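LanC-like protein GCR2 (Arabidopsis thaliana, PDB 3T33) is a zinc-binding member of the LanC-like family that may play a role in abscisic acid signalling. Local coordinates at residues Arg267-Ser275 and Ser281-Ala291. Numbering follows the deposited sequence.
Sequences RFPSGNYLS and SDRLVHWCHGA. With ZN (zinc ion), chain B.
The backbones of Tyr273 and Gly290 draw closest, CA to CA 4.9 Å, yet no direct backbone hydrogen bond joins 267-275 to 281-291, both irregular until helix 291-305 begins at Ala291. Instead, waters bridge them: one donates to Tyr273 O and Leu284 O, a second accepts from Gly290 N and donates to Leu274 O, and a third lies between Ser275 O and His289 ND1, in the plane of the imidazole. At the other end, the Asp282 side chain slides over one face of the Phe268 ring, carboxylate and ring planes only 16° apart. Asp282 CB makes a CH-pi contact 3.9 Å from the ring centroid, while Leu274 CD1 covers the opposite face, so the ring is sandwiched. Asp282 carries its carboxylate out opposite its own backbone N (chi1 -171°), which sets OD2 beside the type I turn Phe268-Gly271. There Ser270 OG lies 2.4 Å from Asp282 OD2, a hydrogen bond modelled so short that its length is doubtful, and a water links Ser270 N to that same oxygen. Asp282 OD1 turns to a salt bridge with Arg324 of helix 308-324. The Asn272 side chain extends toward the start of helix 291-305, its CB 3.3 Å from Asp282 OD1. Farther along, Ser275 CB meets His289 CB at 4.2 Å. Gly290 is the N-cap of helix 291-305, and Cys288 binds zinc through SG at 2.2 Å, with Cys333, His334 and one further atom completing the four bonds. This folded interhelical loop, stitched by side chains and water, thus carries a cysteine of the Cys-Cys-His zinc site characteristic of LanC-like proteins.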
loop_
_atom_site.group_PDB
_atom_site.type_symbol
_atom_site.label_atom_id
_atom_site.label_comp_id
_atom_site.label_asym_id
_atom_site.label_seq_id
_atom_site.Cartn_x
_atom_site.Cartn_y
_atom_site.Cartn_z
ATOM N N ARG A 267 10.932 18.631 6.235
ATOM C CA ARG A 267 10.905 17.415 7.046
ATOM C C ARG A 267 11.729 17.584 8.331
ATOM O O ARG A 267 12.447 18.578 8.495
ATOM C CB ARG A 267 11.411 16.216 6.204
ATOM C CG ARG A 267 12.857 16.355 5.796
ATOM C CD ARG A 267 13.328 15.440 4.649
ATOM N NE ARG A 267 14.787 15.470 4.667
ATOM C CZ ARG A 267 15.615 15.111 3.692
ATOM N NH1 ARG A 267 15.171 14.663 2.537
ATOM N NH2 ARG A 267 16.919 15.222 3.888
ATOM N N PHE A 268 11.614 16.620 9.245
ATOM C CA PHE A 268 12.386 16.649 10.461
ATOM C C PHE A 268 13.932 16.626 10.260
ATOM O O PHE A 268 14.449 16.153 9.221
ATOM C CB PHE A 268 11.928 15.522 11.402
ATOM C CG PHE A 268 10.526 15.702 11.933
ATOM C CD1 PHE A 268 10.181 16.849 12.681
ATOM C CD2 PHE A 268 9.537 14.727 11.682
ATOM C CE1 PHE A 268 8.880 17.020 13.177
ATOM C CE2 PHE A 268 8.232 14.881 12.152
ATOM C CZ PHE A 268 7.894 16.039 12.907
ATOM N N PRO A 269 14.686 17.174 11.242
ATOM C CA PRO A 269 16.138 16.966 11.240
ATOM C C PRO A 269 16.537 15.461 11.110
ATOM O O PRO A 269 17.589 15.149 10.540
ATOM C CB PRO A 269 16.589 17.550 12.599
ATOM C CG PRO A 269 15.259 17.907 13.402
ATOM C CD PRO A 269 14.267 18.162 12.268
ATOM N N SER A 270 15.719 14.549 11.631
ATOM C CA SER A 270 15.953 13.098 11.444
ATOM C C SER A 270 15.689 12.564 10.007
ATOM O O SER A 270 16.094 11.430 9.688
ATOM C CB SER A 270 15.108 12.297 12.428
ATOM O OG SER A 270 13.771 12.292 11.974
ATOM N N GLY A 271 15.012 13.353 9.160
ATOM C CA GLY A 271 14.694 12.945 7.789
ATOM C C GLY A 271 13.273 12.346 7.668
ATOM O O GLY A 271 12.744 12.206 6.565
ATOM N N ASN A 272 12.680 11.961 8.797
ATOM C CA ASN A 272 11.259 11.639 8.859
ATOM C C ASN A 272 10.377 12.827 8.508
ATOM O O ASN A 272 10.857 13.976 8.454
ATOM C CB ASN A 272 10.883 11.021 10.214
ATOM C CG ASN A 272 9.473 10.349 10.193
ATOM O OD1 ASN A 272 8.839 10.166 11.232
ATOM N ND2 ASN A 272 8.989 10.019 9.006
ATOM N N TYR A 273 9.122 12.531 8.149
ATOM C CA TYR A 273 8.127 13.529 7.678
ATOM C C TYR A 273 7.048 13.761 8.765
ATOM O O TYR A 273 6.617 12.824 9.467
ATOM C CB TYR A 273 7.487 13.083 6.343
ATOM C CG TYR A 273 8.424 13.251 5.202
ATOM C CD1 TYR A 273 9.468 12.350 4.993
ATOM C CD2 TYR A 273 8.337 14.370 4.351
ATOM C CE1 TYR A 273 10.371 12.521 3.936
ATOM C CE2 TYR A 273 9.246 14.570 3.312
ATOM C CZ TYR A 273 10.273 13.635 3.120
ATOM O OH TYR A 273 11.185 13.809 2.116
ATOM N N LEU A 274 6.648 15.020 8.907
ATOM C CA LEU A 274 5.575 15.426 9.821
ATOM C C LEU A 274 4.298 14.678 9.527
ATOM O O LEU A 274 3.965 14.483 8.360
ATOM C CB LEU A 274 5.293 16.919 9.626
ATOM C CG LEU A 274 6.267 17.944 10.247
ATOM C CD1 LEU A 274 7.768 17.674 9.858
ATOM C CD2 LEU A 274 5.825 19.416 9.889
ATOM N N SER A 275 3.576 14.261 10.560
ATOM C CA SER A 275 2.193 13.877 10.330
ATOM C C SER A 275 1.283 15.004 9.736
ATOM O O SER A 275 0.521 14.746 8.809
ATOM C CB SER A 275 1.570 13.188 11.553
ATOM O OG SER A 275 1.499 14.034 12.679
ATOM N N SER A 281 6.356 16.764 16.848
ATOM C CA SER A 281 6.726 15.459 17.310
ATOM C C SER A 281 7.040 14.481 16.162
ATOM O O SER A 281 6.213 14.204 15.289
ATOM C CB SER A 281 5.642 14.901 18.217
ATOM O OG SER A 281 6.029 13.626 18.716
ATOM N N ASP A 282 8.267 13.987 16.215
ATOM C CA ASP A 282 8.827 13.036 15.271
ATOM C C ASP A 282 8.642 11.674 15.914
ATOM O O ASP A 282 9.464 11.250 16.672
ATOM C CB ASP A 282 10.323 13.330 15.107
ATOM C CG ASP A 282 10.967 12.534 13.980
ATOM O OD1 ASP A 282 10.389 11.543 13.485
ATOM O OD2 ASP A 282 12.081 12.906 13.587
ATOM N N ARG A 283 7.538 11.008 15.595
ATOM C CA ARG A 283 7.224 9.732 16.225
ATOM C C ARG A 283 6.721 8.670 15.251
ATOM O O ARG A 283 7.090 7.500 15.363
ATOM C CB ARG A 283 6.203 9.931 17.348
ATOM C CG ARG A 283 4.995 10.762 16.947
ATOM C CD ARG A 283 4.164 11.149 18.159
ATOM N NE ARG A 283 2.746 10.852 17.969
ATOM C CZ ARG A 283 2.111 9.839 18.548
ATOM N NH1 ARG A 283 2.765 9.021 19.360
ATOM N NH2 ARG A 283 0.820 9.645 18.317
ATOM N N LEU A 284 5.876 9.066 14.305
ATOM C CA LEU A 284 5.260 8.079 13.404
ATOM C C LEU A 284 6.055 7.755 12.123
ATOM O O LEU A 284 6.412 8.648 11.349
ATOM C CB LEU A 284 3.807 8.484 13.068
ATOM C CG LEU A 284 2.888 8.646 14.308
ATOM C CD1 LEU A 284 1.482 9.024 13.926
ATOM C CD2 LEU A 284 2.881 7.440 15.309
ATOM N N VAL A 285 6.327 6.470 11.911
ATOM C CA VAL A 285 7.045 6.006 10.687
ATOM C C VAL A 285 6.167 4.929 10.051
ATOM O O VAL A 285 6.425 3.736 10.199
ATOM C CB VAL A 285 8.459 5.473 11.038
ATOM C CG1 VAL A 285 9.236 5.035 9.771
ATOM C CG2 VAL A 285 9.251 6.524 11.828
ATOM N N HIS A 286 5.072 5.350 9.423
ATOM C CA HIS A 286 4.008 4.413 8.980
ATOM C C HIS A 286 3.765 4.733 7.536
ATOM O O HIS A 286 4.125 5.822 7.079
ATOM C CB HIS A 286 2.643 4.719 9.629
ATOM C CG HIS A 286 2.589 4.612 11.127
ATOM N ND1 HIS A 286 3.577 4.007 11.886
ATOM C CD2 HIS A 286 1.602 4.958 11.997
ATOM C CE1 HIS A 286 3.217 4.028 13.169
ATOM N NE2 HIS A 286 2.007 4.558 13.254
ATOM N N TRP A 287 3.149 3.787 6.825
ATOM C CA TRP A 287 2.518 4.100 5.565
ATOM C C TRP A 287 1.541 5.247 5.853
ATOM O O TRP A 287 1.494 6.194 5.116
ATOM C CB TRP A 287 1.669 2.927 5.076
ATOM C CG TRP A 287 0.922 3.301 3.869
ATOM C CD1 TRP A 287 1.450 3.575 2.652
ATOM C CD2 TRP A 287 -0.488 3.515 3.753
ATOM N NE1 TRP A 287 0.456 3.906 1.768
ATOM C CE2 TRP A 287 -0.744 3.897 2.424
ATOM C CE3 TRP A 287 -1.558 3.438 4.653
ATOM C CZ2 TRP A 287 -2.043 4.207 1.948
ATOM C CZ3 TRP A 287 -2.848 3.721 4.178
ATOM C CH2 TRP A 287 -3.075 4.087 2.838
ATOM N N CYS A 288 0.691 5.113 6.870
ATOM C CA CYS A 288 -0.409 6.081 7.014
ATOM C C CYS A 288 0.144 7.463 7.326
ATOM O O CYS A 288 -0.248 8.420 6.677
ATOM C CB CYS A 288 -1.538 5.605 7.940
ATOM S SG CYS A 288 -1.009 5.181 9.541
ATOM N N HIS A 289 1.127 7.553 8.212
ATOM C CA HIS A 289 1.795 8.832 8.530
ATOM C C HIS A 289 3.303 8.622 8.617
ATOM O O HIS A 289 3.776 7.686 9.270
ATOM C CB HIS A 289 1.334 9.359 9.905
ATOM C CG HIS A 289 -0.162 9.466 10.056
ATOM N ND1 HIS A 289 -0.911 10.445 9.424
ATOM C CD2 HIS A 289 -1.039 8.724 10.785
ATOM C CE1 HIS A 289 -2.184 10.279 9.746
ATOM N NE2 HIS A 289 -2.292 9.244 10.570
ATOM N N GLY A 290 4.071 9.497 8.001
ATOM C CA GLY A 290 5.523 9.405 8.168
ATOM C C GLY A 290 6.243 9.008 6.889
ATOM O O GLY A 290 5.660 8.959 5.806
ATOM N N ALA A 291 7.525 8.749 7.034
ATOM C CA ALA A 291 8.448 8.384 5.948
ATOM C C ALA A 291 7.953 7.312 4.933
ATOM O O ALA A 291 8.137 7.489 3.756
ATOM C CB ALA A 291 9.727 7.893 6.608
HETATM ZN ZN ZN B . -2.309 3.398 9.694
HETATM O O HOH W 1 14.095 14.880 14.221
HETATM O O HOH W 2 5.100 11.397 10.919
HETATM O O HOH W 3 2.838 12.169 7.159
HETATM O O HOH W 4 0.052 12.180 7.700
#